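Side-chain contacts in enoyl-CoA hydratase (Mycobacterium smegmatis, PDB 3PE8), which probably catalyses the reversible addition of water to the double bond of enoyl-CoA thioesters, and carries a bound zinc ion: residues 176-179 with 185-188; 114-119 with 188-193; 86-91 with 108-113; 43-48 with 55-60. All blocks are in the same frame, centred on the assembly; numbering follows the deposited sequence.

Interaction 1. Residues 176-179 with 185-188; sequences EVVA and TAAR
The carboxylate of Glu176 is the flat group here, and one of its faces looks onto methyl groups: Ala186 CB lies over that face, 4.4 Å from Glu176 OE2, and Val178 CG1, two residues on, sits on the same side, 4.0 Å from Glu176 CD. At its oxygen ends the group is held by polar partners. Water 1 donates one hydrogen to Glu176 OE1 (2.9 Å) and the other to Ala186 O (2.9 Å), so a single solvent molecule bridges the acid to the backbone of the helix. OE1 also forms a salt bridge with Arg155 of the second subunit, and OE2 forms one with Arg189, one turn further along the helix. Three partners shared between two oxygens should fix the rotation of the carboxylate and probably favour its charged form.

The fold explains the pairing. Residues 177-178 are the last strand of the six-stranded sheet of the crotonase fold, running beside strand 116-120, and helix 183-195 follows after a short turn to pack on the same sheet. Helix 165-171 touches Val177, so the short edge strand has helices on both faces.

Beside the acid, the direct apolar touch is made by Val178, whose CG1 is 3.9 Å from Ala186 CB, with CG2 a little further at 4.2 Å. With CG1 turned beside the backbone N (chi1 -61°), both branches face the helix, and Ala186 CB meets the fork between them. Glu176 reaches as far because its chain is extended, CG lying anti to N at -173°.

Interaction 2. Residues 114-119 with 188-193; sequences CDILIA and RRVAAS
Next to the place where Ile116 and Ile118 meet Val190, Asp115 OD1 is gripped by two partners, His210 NE2 in a hydrogen bond and Arg154 NH1 of the second subunit in a salt bridge, while OD2 accepts a hydrogen bond from the backbone N-H of Val95. These bonds tie down the start of strand 116-120, the last but one of the crotonase-fold sheet, between strands 95-99 and 177-178, just where the chain has left helix 106-113. Beyond Asp115 the contact with helix 183-195 turns wholly apolar.

Alternation along the strand puts Ile116 and Ile118 on the helix side, with Leu117 on the reverse face against Val174 and Ile99. Both isoleucines take the same shape: CG1 lies beside the backbone N (chi1 -61°) and the chain runs on to a CD1 that projects toward the helix. Val190 answers them with its two branches, one methyl for each isoleucine. The closer meeting is that of Ile118, whose CD1 lies 3.7 Å from Val190 CG2 and 4.2 Å from Val190 CB, the two side chains sliding past each other in opposite directions.

The helix comes no nearer than 9.3 Å between the CA atoms of Ile118 and Val190, so the gap is spanned by side chains alone. Ile96 of strand 95-99 presses on Val190 and Ala191 from within the chain. Arg155 of the second subunit packs on both Ile118 and Val190, making this buried patch part of the subunit interface as well. At the other methyl of Val190, CG1, Ile116 CD1 makes the looser approach, 4.4 Å away.

Interaction 3. Residues 86-91 with 108-113; sequences PKWPDM and LELALY. With ZN (zinc ion), chain C.
The irregular chain of residues 86-91, extended except at Lys87, passes alongside the last turns of helix 106-113, coming nearest at Trp88 and Tyr113, whose CA atoms are 7.7 Å apart. At this point both side chains are sent into the space between the backbones and slide past each other in opposite directions. Their rings form an offset stack, the five-membered ring of Trp88 and the ring of Tyr113 having centroids 4.7 Å apart and planes inclined by only 14°.

The offset is such that each ring also lies over the other's CB. Trp88 CB stands above the middle of the Tyr113 ring, 3.7 Å from its centroid, and Tyr113 CB sits 3.4 Å from the centroid of the six-membered ring of Trp88, giving a reciprocal pair of CH-pi contacts. Trp88 reaches this position with CG anti to its own N (chi1 -173°). At the indole edge, in its plane, lies Leu110 CD2, 4.0 Å from Trp88 CZ3.

Past the stack, Pro86 CB packs against the Tyr113 hydroxyl, which is joined to the loop through water 2: the water lies 2.9 Å from Tyr113 OH and accepts the N-H of Lys87 at 2.8 Å. One turn earlier on the helix, Glu109 OE2 binds the zinc ion at 2.0 Å, with His129 and waters 3 and 4 completing the site. The backbone N atoms of Trp138 and Leu140 hold Glu109 OE1 and so orient the carboxylate. In crotonase-fold enzymes the start of this helix borders the oxyanion hole, which is consistent with the zinc occupying the active-site pocket.

Interaction 4. Residues 43-48 with 55-60; sequences RALSDA and DVVIVT
Ala48 and Val57 make the tight part of this contact, where helix 35-50 of the beta-alpha-beta unit formed with strands 19-24 and 56-61 comes down onto the sheet of the crotonase fold. Their CA atoms are 7.3 Å apart, and Ala48 CB comes to 3.6 Å from Val57 CG2; with just a methyl on the helix side, the backbones can approach this closely. Val57 turns CG2 to the alanine and CG1 along the helix toward Leu45, an arrangement set by CG1 lying anti to the backbone N (chi1 178°).

Toward Leu45 the packing is more open. Its side chain crosses that of Val57 at about a right angle, and Leu45 CD2 lies 4.2 Å from Val57 CG1. Leu45 also leans on Leu22 of strand 19-24 and on Trp88 and Pro89, so it is shared between the sheet and the loop that lies over it.

The far face of the helix belongs to solvent: Arg43 and Asp47, a turn apart, are exposed, and they are connected through the helix backbone, Asp47 N donating to Arg43 O at 2.8 Å. On the strand, Val56 and Ile58 point to the other side of the sheet, where they meet helix 183-195. Val59 faces the helix as well but only brushes it, Val59 CG2 lying 4.5 Å from Leu45 CD2.

Three of the contacts dress the same six-stranded sheet. Interactions 1 and 2 lie along helix 183-195 on one side of it, against neighbouring strands joined by backbone bonds between Glu176, Val178 and Ala119; interaction 4 lies on the other side, and Ile58 and Val56, on the opposite face of the strand from Val57, pack on Ala187 and Ala191 of that helix. Interactions 2 and 4 are buried and join aliphatic groups alone, whereas interaction 1, at the sheet edge, adds a charged group and a water. Interaction 3 is partly buried and aromatic, and it includes a zinc ligand. It adjoins interaction 4 through Trp88 and Leu45, and interaction 2 through Trp88 and Cys114.

Interaction 1. Residues 176-179 with 185-188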
loop_
_atom_site.group_PDB
_atom_site.type_symbol
_atom_site.label_atom_id
_atom_site.label_comp_id
_atom_site.label_asym_id
_atom_site.label_seq_id
_atom_site.Cartn_x
_atom_site.Cartn_y
_atom_site.Cartn_z
ATOM N N GLU A 176 -7.470 21.069 -21.575
ATOM C CA GLU A 176 -7.816 22.157 -22.475
ATOM C C GLU A 176 -8.644 21.596 -23.626
ATOM O O GLU A 176 -8.383 20.484 -24.087
ATOM C CB GLU A 176 -6.518 22.800 -22.991
ATOM C CG GLU A 176 -6.684 24.038 -23.797
ATOM C CD GLU A 176 -5.358 24.687 -24.217
ATOM O OE1 GLU A 176 -4.251 24.105 -24.029
ATOM O OE2 GLU A 176 -5.438 25.798 -24.813
ATOM N N VAL A 177 -9.639 22.375 -24.052
ATOM C CA VAL A 177 -10.458 22.076 -25.224
ATOM C C VAL A 177 -10.356 23.283 -26.146
ATOM O O VAL A 177 -10.565 24.429 -25.710
ATOM C CB VAL A 177 -11.933 21.818 -24.893
ATOM C CG1 VAL A 177 -12.726 21.642 -26.182
ATOM C CG2 VAL A 177 -12.027 20.570 -24.019
ATOM N N VAL A 178 -10.043 23.003 -27.417
ATOM C CA VAL A 178 -9.859 24.045 -28.440
ATOM C C VAL A 178 -10.626 23.699 -29.709
ATOM O O VAL A 178 -11.017 22.549 -29.921
ATOM C CB VAL A 178 -8.374 24.251 -28.804
ATOM C CG1 VAL A 178 -7.568 24.700 -27.565
ATOM C CG2 VAL A 178 -7.771 22.980 -29.396
ATOM N N ALA A 179 -10.845 24.708 -30.555
ATOM C CA ALA A 179 -11.451 24.483 -31.844
ATOM C C ALA A 179 -10.649 23.431 -32.598
ATOM O O ALA A 179 -9.421 23.360 -32.509
ATOM C CB ALA A 179 -11.495 25.825 -32.676
ATOM N N THR A 185 -1.936 23.322 -33.168
ATOM C CA THR A 185 -1.445 24.618 -32.692
ATOM C C THR A 185 -1.332 24.639 -31.161
ATOM O O THR A 185 -0.297 25.028 -30.582
ATOM C CB THR A 185 -2.382 25.746 -33.175
ATOM O OG1 THR A 185 -2.449 25.702 -34.584
ATOM C CG2 THR A 185 -1.846 27.141 -32.722
ATOM N N ALA A 186 -2.398 24.240 -30.472
ATOM C CA ALA A 186 -2.392 24.235 -29.038
ATOM C C ALA A 186 -1.405 23.284 -28.427
ATOM O O ALA A 186 -0.774 23.590 -27.387
ATOM C CB ALA A 186 -3.824 23.923 -28.480
ATOM N N ALA A 187 -1.333 22.082 -28.999
ATOM C CA ALA A 187 -0.386 21.078 -28.515
ATOM C C ALA A 187 1.054 21.567 -28.681
ATOM O O ALA A 187 1.877 21.372 -27.776
ATOM C CB ALA A 187 -0.591 19.777 -29.200
ATOM N N ARG A 188 1.337 22.239 -29.805
ATOM C CA ARG A 188 2.678 22.815 -30.036
ATOM C C ARG A 188 3.015 23.920 -29.045
ATOM O O ARG A 188 4.170 24.058 -28.661
ATOM C CB ARG A 188 2.837 23.303 -31.478
ATOM C CG ARG A 188 3.041 22.164 -32.493
ATOM C CD ARG A 188 3.349 22.702 -33.872
ATOM N NE ARG A 188 2.196 23.217 -34.601
ATOM C CZ ARG A 188 1.417 22.503 -35.426
ATOM N NH1 ARG A 188 1.609 21.187 -35.614
ATOM N NH2 ARG A 188 0.421 23.101 -36.050
HETATM O O HOH W 1 -2.105 25.304 -25.479
#

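Interaction 2. Residues 114-119 with 188-193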
loop_
_atom_site.group_PDB
_atom_site.type_symbol
_atom_site.label_atom_id
_atom_site.label_comp_id
_atom_site.label_asym_id
_atom_site.label_seq_id
_atom_site.Cartn_x
_atom_site.Cartn_y
_atom_site.Cartn_z
ATOM N N CYS A 114 -1.051 8.977 -21.813
ATOM C CA CYS A 114 -0.356 10.253 -22.034
ATOM C C CYS A 114 -0.189 11.046 -20.744
ATOM O O CYS A 114 -1.031 10.981 -19.862
ATOM C CB CYS A 114 -1.102 11.092 -23.063
ATOM S SG CYS A 114 -1.192 10.358 -24.729
ATOM N N ASP A 115 0.865 11.840 -20.657
ATOM C CA ASP A 115 1.063 12.693 -19.501
ATOM C C ASP A 115 0.050 13.815 -19.431
ATOM O O ASP A 115 -0.451 14.122 -18.337
ATOM C CB ASP A 115 2.467 13.272 -19.507
ATOM C CG ASP A 115 3.535 12.194 -19.392
ATOM O OD1 ASP A 115 3.525 11.458 -18.371
ATOM O OD2 ASP A 115 4.360 12.046 -20.327
ATOM N N ILE A 116 -0.262 14.410 -20.576
ATOM C CA ILE A 116 -1.072 15.639 -20.672
ATOM C C ILE A 116 -1.973 15.468 -21.901
ATOM O O ILE A 116 -1.488 15.092 -22.955
ATOM C CB ILE A 116 -0.172 16.878 -20.950
ATOM C CG1 ILE A 116 0.839 17.102 -19.821
ATOM C CG2 ILE A 116 -1.070 18.105 -21.248
ATOM C CD1 ILE A 116 2.015 18.113 -20.226
ATOM N N LEU A 117 -3.262 15.722 -21.759
ATOM C CA LEU A 117 -4.182 15.676 -22.898
ATOM C C LEU A 117 -4.737 17.061 -23.202
ATOM O O LEU A 117 -5.082 17.836 -22.277
ATOM C CB LEU A 117 -5.354 14.734 -22.631
ATOM C CG LEU A 117 -5.052 13.243 -22.455
ATOM C CD1 LEU A 117 -6.332 12.405 -22.300
ATOM C CD2 LEU A 117 -4.245 12.722 -23.666
ATOM N N ILE A 118 -4.842 17.352 -24.496
ATOM C CA ILE A 118 -5.562 18.487 -25.027
ATOM C C ILE A 118 -6.559 17.929 -26.034
ATOM O O ILE A 118 -6.241 17.020 -26.761
ATOM C CB ILE A 118 -4.609 19.459 -25.731
ATOM C CG1 ILE A 118 -3.561 19.991 -24.737
ATOM C CG2 ILE A 118 -5.409 20.620 -26.384
ATOM C CD1 ILE A 118 -2.338 20.673 -25.453
ATOM N N ALA A 119 -7.783 18.455 -26.056
ATOM C CA ALA A 119 -8.834 17.920 -26.911
ATOM C C ALA A 119 -9.356 18.937 -27.888
ATOM O O ALA A 119 -9.531 20.080 -27.548
ATOM C CB ALA A 119 -10.024 17.429 -26.077
ATOM N N ARG A 188 1.337 22.239 -29.805
ATOM C CA ARG A 188 2.678 22.815 -30.036
ATOM C C ARG A 188 3.015 23.920 -29.045
ATOM O O ARG A 188 4.170 24.058 -28.661
ATOM C CB ARG A 188 2.837 23.303 -31.478
ATOM C CG ARG A 188 3.041 22.164 -32.493
ATOM C CD ARG A 188 3.349 22.702 -33.872
ATOM N NE ARG A 188 2.196 23.217 -34.601
ATOM C CZ ARG A 188 1.417 22.503 -35.426
ATOM N NH1 ARG A 188 1.609 21.187 -35.614
ATOM N NH2 ARG A 188 0.421 23.101 -36.050
ATOM N N ARG A 189 2.014 24.699 -28.610
ATOM C CA ARG A 189 2.231 25.730 -27.600
ATOM C C ARG A 189 2.669 25.122 -26.289
ATOM O O ARG A 189 3.623 25.628 -25.668
ATOM C CB ARG A 189 0.968 26.592 -27.364
ATOM C CG ARG A 189 0.573 27.478 -28.466
ATOM C CD ARG A 189 -0.468 28.507 -27.992
ATOM N NE ARG A 189 -1.637 27.886 -27.328
ATOM C CZ ARG A 189 -2.842 27.739 -27.899
ATOM N NH1 ARG A 189 -3.065 28.134 -29.176
ATOM N NH2 ARG A 189 -3.828 27.159 -27.216
ATOM N N VAL A 190 1.988 24.058 -25.845
ATOM C CA VAL A 190 2.354 23.390 -24.609
ATOM C C VAL A 190 3.722 22.755 -24.735
ATOM O O VAL A 190 4.573 22.935 -23.888
ATOM C CB VAL A 190 1.275 22.377 -24.166
ATOM C CG1 VAL A 190 1.741 21.570 -22.979
ATOM C CG2 VAL A 190 -0.039 23.131 -23.885
ATOM N N ALA A 191 3.975 22.089 -25.871
ATOM C CA ALA A 191 5.276 21.503 -26.102
ATOM C C ALA A 191 6.392 22.549 -26.074
ATOM O O ALA A 191 7.451 22.292 -25.500
ATOM C CB ALA A 191 5.264 20.695 -27.414
ATOM N N ALA A 192 6.157 23.711 -26.690
ATOM C CA ALA A 192 7.163 24.749 -26.745
ATOM C C ALA A 192 7.497 25.303 -25.347
ATOM O O ALA A 192 8.670 25.560 -25.034
ATOM C CB ALA A 192 6.733 25.884 -27.676
ATOM N N SER A 193 6.483 25.423 -24.505
ATOM C CA SER A 193 6.717 25.813 -23.113
ATOM C C SER A 193 7.612 24.832 -22.374
ATOM O O SER A 193 8.526 25.236 -21.673
ATOM C CB SER A 193 5.410 26.006 -22.347
ATOM O OG SER A 193 4.639 27.004 -22.948
#

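Interaction 3. Residues 86-91 with 108-113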
loop_
_atom_site.group_PDB
_atom_site.type_symbol
_atom_site.label_atom_id
_atom_site.label_comp_id
_atom_site.label_asym_id
_atom_site.label_seq_id
_atom_site.Cartn_x
_atom_site.Cartn_y
_atom_site.Cartn_z
ATOM N N PRO A 86 0.568 -5.018 -21.482
ATOM C CA PRO A 86 0.861 -3.641 -21.850
ATOM C C PRO A 86 2.230 -3.497 -22.521
ATOM O O PRO A 86 3.133 -4.296 -22.269
ATOM C CB PRO A 86 0.790 -2.880 -20.509
ATOM C CG PRO A 86 1.053 -3.909 -19.482
ATOM C CD PRO A 86 0.533 -5.198 -20.010
ATOM N N LYS A 87 2.313 -2.528 -23.424
ATOM C CA LYS A 87 3.499 -2.280 -24.248
ATOM C C LYS A 87 4.050 -0.850 -24.148
ATOM O O LYS A 87 5.140 -0.584 -24.633
ATOM C CB LYS A 87 3.132 -2.500 -25.714
ATOM C CG LYS A 87 2.660 -3.925 -26.057
ATOM C CD LYS A 87 3.772 -4.919 -25.995
ATOM C CE LYS A 87 3.230 -6.318 -26.307
ATOM N NZ LYS A 87 4.228 -7.363 -26.035
ATOM N N TRP A 88 3.318 0.085 -23.541
ATOM C CA TRP A 88 3.770 1.467 -23.532
ATOM C C TRP A 88 5.044 1.512 -22.704
ATOM O O TRP A 88 5.029 1.074 -21.550
ATOM C CB TRP A 88 2.697 2.362 -22.912
ATOM C CG TRP A 88 2.971 3.837 -23.000
ATOM C CD1 TRP A 88 3.915 4.542 -22.286
ATOM C CD2 TRP A 88 2.288 4.781 -23.801
ATOM N NE1 TRP A 88 3.853 5.877 -22.605
ATOM C CE2 TRP A 88 2.852 6.048 -23.533
ATOM C CE3 TRP A 88 1.213 4.700 -24.699
ATOM C CZ2 TRP A 88 2.380 7.211 -24.142
ATOM C CZ3 TRP A 88 0.759 5.827 -25.295
ATOM C CH2 TRP A 88 1.319 7.087 -25.009
ATOM N N PRO A 89 6.149 2.028 -23.279
ATOM C CA PRO A 89 7.473 1.944 -22.640
ATOM C C PRO A 89 7.718 2.983 -21.542
ATOM O O PRO A 89 6.988 3.969 -21.440
ATOM C CB PRO A 89 8.426 2.190 -23.821
ATOM C CG PRO A 89 7.657 3.110 -24.701
ATOM C CD PRO A 89 6.240 2.607 -24.630
ATOM N N ASP A 90 8.706 2.727 -20.686
ATOM C CA ASP A 90 9.118 3.700 -19.695
ATOM C C ASP A 90 9.762 4.878 -20.423
ATOM O O ASP A 90 10.656 4.700 -21.253
ATOM C CB ASP A 90 10.116 3.100 -18.702
ATOM C CG ASP A 90 10.491 4.072 -17.586
ATOM O OD1 ASP A 90 9.624 4.833 -17.121
ATOM O OD2 ASP A 90 11.663 4.036 -17.147
ATOM N N MET A 91 9.300 6.076 -20.113
ATOM C CA MET A 91 9.755 7.290 -20.787
ATOM C C MET A 91 9.963 8.360 -19.727
ATOM O O MET A 91 9.219 8.421 -18.746
ATOM C CB MET A 91 8.707 7.748 -21.800
ATOM C CG MET A 91 8.564 6.801 -22.987
ATOM S SD MET A 91 7.342 7.443 -24.123
ATOM C CE MET A 91 8.258 8.814 -24.864
ATOM N N LEU A 108 -8.948 4.828 -25.893
ATOM C CA LEU A 108 -9.076 5.565 -24.632
ATOM C C LEU A 108 -7.915 5.178 -23.703
ATOM O O LEU A 108 -7.332 6.047 -23.056
ATOM C CB LEU A 108 -10.439 5.304 -23.970
ATOM C CG LEU A 108 -10.696 5.856 -22.575
ATOM C CD1 LEU A 108 -10.427 7.368 -22.513
ATOM C CD2 LEU A 108 -12.171 5.512 -22.154
ATOM N N GLU A 109 -7.535 3.893 -23.699
ATOM C CA GLU A 109 -6.355 3.472 -22.924
ATOM C C GLU A 109 -5.081 4.165 -23.442
ATOM O O GLU A 109 -4.276 4.628 -22.636
ATOM C CB GLU A 109 -6.203 1.956 -22.944
ATOM C CG GLU A 109 -7.268 1.288 -22.037
ATOM C CD GLU A 109 -7.365 -0.217 -22.135
ATOM O OE1 GLU A 109 -7.192 -0.887 -21.094
ATOM O OE2 GLU A 109 -7.646 -0.693 -23.251
ATOM N N LEU A 110 -4.938 4.308 -24.759
ATOM C CA LEU A 110 -3.794 5.093 -25.284
ATOM C C LEU A 110 -3.812 6.526 -24.767
ATOM O O LEU A 110 -2.793 7.058 -24.308
ATOM C CB LEU A 110 -3.735 5.091 -26.812
ATOM C CG LEU A 110 -3.150 3.954 -27.593
ATOM C CD1 LEU A 110 -2.941 4.469 -29.040
ATOM C CD2 LEU A 110 -1.829 3.398 -27.037
ATOM N N ALA A 111 -4.985 7.160 -24.780
ATOM C CA ALA A 111 -5.099 8.519 -24.276
ATOM C C ALA A 111 -4.727 8.598 -22.807
ATOM O O ALA A 111 -4.070 9.534 -22.384
ATOM C CB ALA A 111 -6.530 9.083 -24.529
ATOM N N LEU A 112 -5.185 7.617 -22.020
ATOM C CA LEU A 112 -4.936 7.541 -20.582
ATOM C C LEU A 112 -3.444 7.363 -20.230
ATOM O O LEU A 112 -3.055 7.685 -19.116
ATOM C CB LEU A 112 -5.790 6.431 -19.949
ATOM C CG LEU A 112 -7.284 6.737 -19.891
ATOM C CD1 LEU A 112 -8.089 5.434 -19.561
ATOM C CD2 LEU A 112 -7.636 7.823 -18.883
ATOM N N TYR A 113 -2.647 6.809 -21.135
ATOM C CA TYR A 113 -1.207 6.706 -20.929
ATOM C C TYR A 113 -0.480 8.045 -21.060
ATOM O O TYR A 113 0.622 8.202 -20.543
ATOM C CB TYR A 113 -0.556 5.772 -21.957
ATOM C CG TYR A 113 -0.627 4.302 -21.677
ATOM C CD1 TYR A 113 0.014 3.747 -20.612
ATOM C CD2 TYR A 113 -1.327 3.472 -22.523
ATOM C CE1 TYR A 113 -0.018 2.386 -20.366
ATOM C CE2 TYR A 113 -1.374 2.101 -22.296
ATOM C CZ TYR A 113 -0.735 1.567 -21.216
ATOM O OH TYR A 113 -0.793 0.196 -21.006
HETATM ZN ZN ZN C . -8.416 -2.490 -23.826
HETATM O O HOH W 2 0.120 -0.739 -23.562
HETATM O O HOH W 3 -8.922 -2.548 -26.015
HETATM O O HOH W 4 -7.373 -3.990 -23.361
#

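Interaction 4. Residues 43-48 with 55-60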
loop_
_atom_site.group_PDB
_atom_site.type_symbol
_atom_site.label_atom_id
_atom_site.label_comp_id
_atom_site.label_asym_id
_atom_site.label_seq_id
_atom_site.Cartn_x
_atom_site.Cartn_y
_atom_site.Cartn_z
ATOM N N ARG A 43 7.421 1.127 -30.754
ATOM C CA ARG A 43 8.806 1.332 -31.135
ATOM C C ARG A 43 9.143 2.820 -31.324
ATOM O O ARG A 43 10.196 3.274 -30.919
ATOM C CB ARG A 43 9.153 0.535 -32.407
ATOM C CG ARG A 43 10.589 0.714 -32.879
ATOM C CD ARG A 43 10.926 -0.268 -34.008
ATOM N NE ARG A 43 10.152 0.075 -35.211
ATOM C CZ ARG A 43 9.155 -0.635 -35.751
ATOM N NH1 ARG A 43 8.745 -1.803 -35.235
ATOM N NH2 ARG A 43 8.562 -0.161 -36.841
ATOM N N ALA A 44 8.232 3.569 -31.930
ATOM C CA ALA A 44 8.434 5.005 -32.129
ATOM C C ALA A 44 8.553 5.772 -30.804
ATOM O O ALA A 44 9.363 6.708 -30.692
ATOM C CB ALA A 44 7.296 5.588 -33.012
ATOM N N LEU A 45 7.791 5.364 -29.797
ATOM C CA LEU A 45 7.910 5.954 -28.460
ATOM C C LEU A 45 9.297 5.719 -27.871
ATOM O O LEU A 45 9.948 6.653 -27.365
ATOM C CB LEU A 45 6.813 5.446 -27.508
ATOM C CG LEU A 45 5.393 5.989 -27.729
ATOM C CD1 LEU A 45 4.415 5.287 -26.779
ATOM C CD2 LEU A 45 5.324 7.513 -27.597
ATOM N N SER A 46 9.776 4.480 -27.969
ATOM C CA SER A 46 11.089 4.125 -27.482
ATOM C C SER A 46 12.173 4.868 -28.242
ATOM O O SER A 46 13.149 5.374 -27.661
ATOM C CB SER A 46 11.301 2.616 -27.641
ATOM O OG SER A 46 10.609 1.984 -26.596
ATOM N N ASP A 47 11.989 4.979 -29.543
ATOM C CA ASP A 47 12.983 5.664 -30.372
ATOM C C ASP A 47 13.039 7.151 -29.988
ATOM O O ASP A 47 14.131 7.741 -29.919
ATOM C CB ASP A 47 12.668 5.501 -31.866
ATOM C CG ASP A 47 13.061 4.126 -32.436
ATOM O OD1 ASP A 47 13.795 3.336 -31.814
ATOM O OD2 ASP A 47 12.637 3.844 -33.570
ATOM N N ALA A 48 11.868 7.761 -29.722
ATOM C CA ALA A 48 11.803 9.159 -29.309
ATOM C C ALA A 48 12.535 9.350 -27.975
ATOM O O ALA A 48 13.282 10.296 -27.802
ATOM C CB ALA A 48 10.338 9.638 -29.213
ATOM N N ASP A 55 12.817 16.401 -27.373
ATOM C CA ASP A 55 12.502 16.700 -25.966
ATOM C C ASP A 55 11.095 16.288 -25.546
ATOM O O ASP A 55 10.863 15.986 -24.376
ATOM C CB ASP A 55 12.659 18.190 -25.665
ATOM C CG ASP A 55 14.088 18.640 -25.617
ATOM O OD1 ASP A 55 15.029 17.816 -25.413
ATOM O OD2 ASP A 55 14.263 19.856 -25.791
ATOM N N VAL A 56 10.143 16.367 -26.476
ATOM C CA VAL A 56 8.709 16.217 -26.198
ATOM C C VAL A 56 8.065 15.450 -27.349
ATOM O O VAL A 56 8.497 15.581 -28.513
ATOM C CB VAL A 56 7.982 17.607 -26.029
ATOM C CG1 VAL A 56 6.477 17.463 -25.808
ATOM C CG2 VAL A 56 8.623 18.408 -24.866
ATOM N N VAL A 57 7.107 14.580 -27.014
ATOM C CA VAL A 57 6.320 13.838 -28.000
ATOM C C VAL A 57 4.858 14.324 -27.989
ATOM O O VAL A 57 4.279 14.528 -26.893
ATOM C CB VAL A 57 6.348 12.306 -27.716
ATOM C CG1 VAL A 57 5.477 11.549 -28.717
ATOM C CG2 VAL A 57 7.797 11.742 -27.794
ATOM N N ILE A 58 4.275 14.501 -29.180
ATOM C CA ILE A 58 2.828 14.659 -29.346
ATOM C C ILE A 58 2.290 13.423 -30.039
ATOM O O ILE A 58 2.829 13.038 -31.090
ATOM C CB ILE A 58 2.479 15.939 -30.179
ATOM C CG1 ILE A 58 2.979 17.198 -29.468
ATOM C CG2 ILE A 58 0.962 16.021 -30.481
ATOM C CD1 ILE A 58 2.915 18.468 -30.306
ATOM N N VAL A 59 1.225 12.845 -29.499
ATOM C CA VAL A 59 0.544 11.739 -30.143
ATOM C C VAL A 59 -0.810 12.235 -30.630
ATOM O O VAL A 59 -1.549 12.836 -29.855
ATOM C CB VAL A 59 0.336 10.543 -29.188
ATOM C CG1 VAL A 59 -0.518 9.421 -29.864
ATOM C CG2 VAL A 59 1.668 9.928 -28.740
ATOM N N THR A 60 -1.144 11.958 -31.903
ATOM C CA THR A 60 -2.444 12.375 -32.420
ATOM C C THR A 60 -2.879 11.360 -33.442
ATOM O O THR A 60 -2.117 10.437 -33.761
ATOM C CB THR A 60 -2.392 13.830 -32.947
ATOM O OG1 THR A 60 -3.725 14.349 -33.085
ATOM C CG2 THR A 60 -1.643 13.973 -34.284
#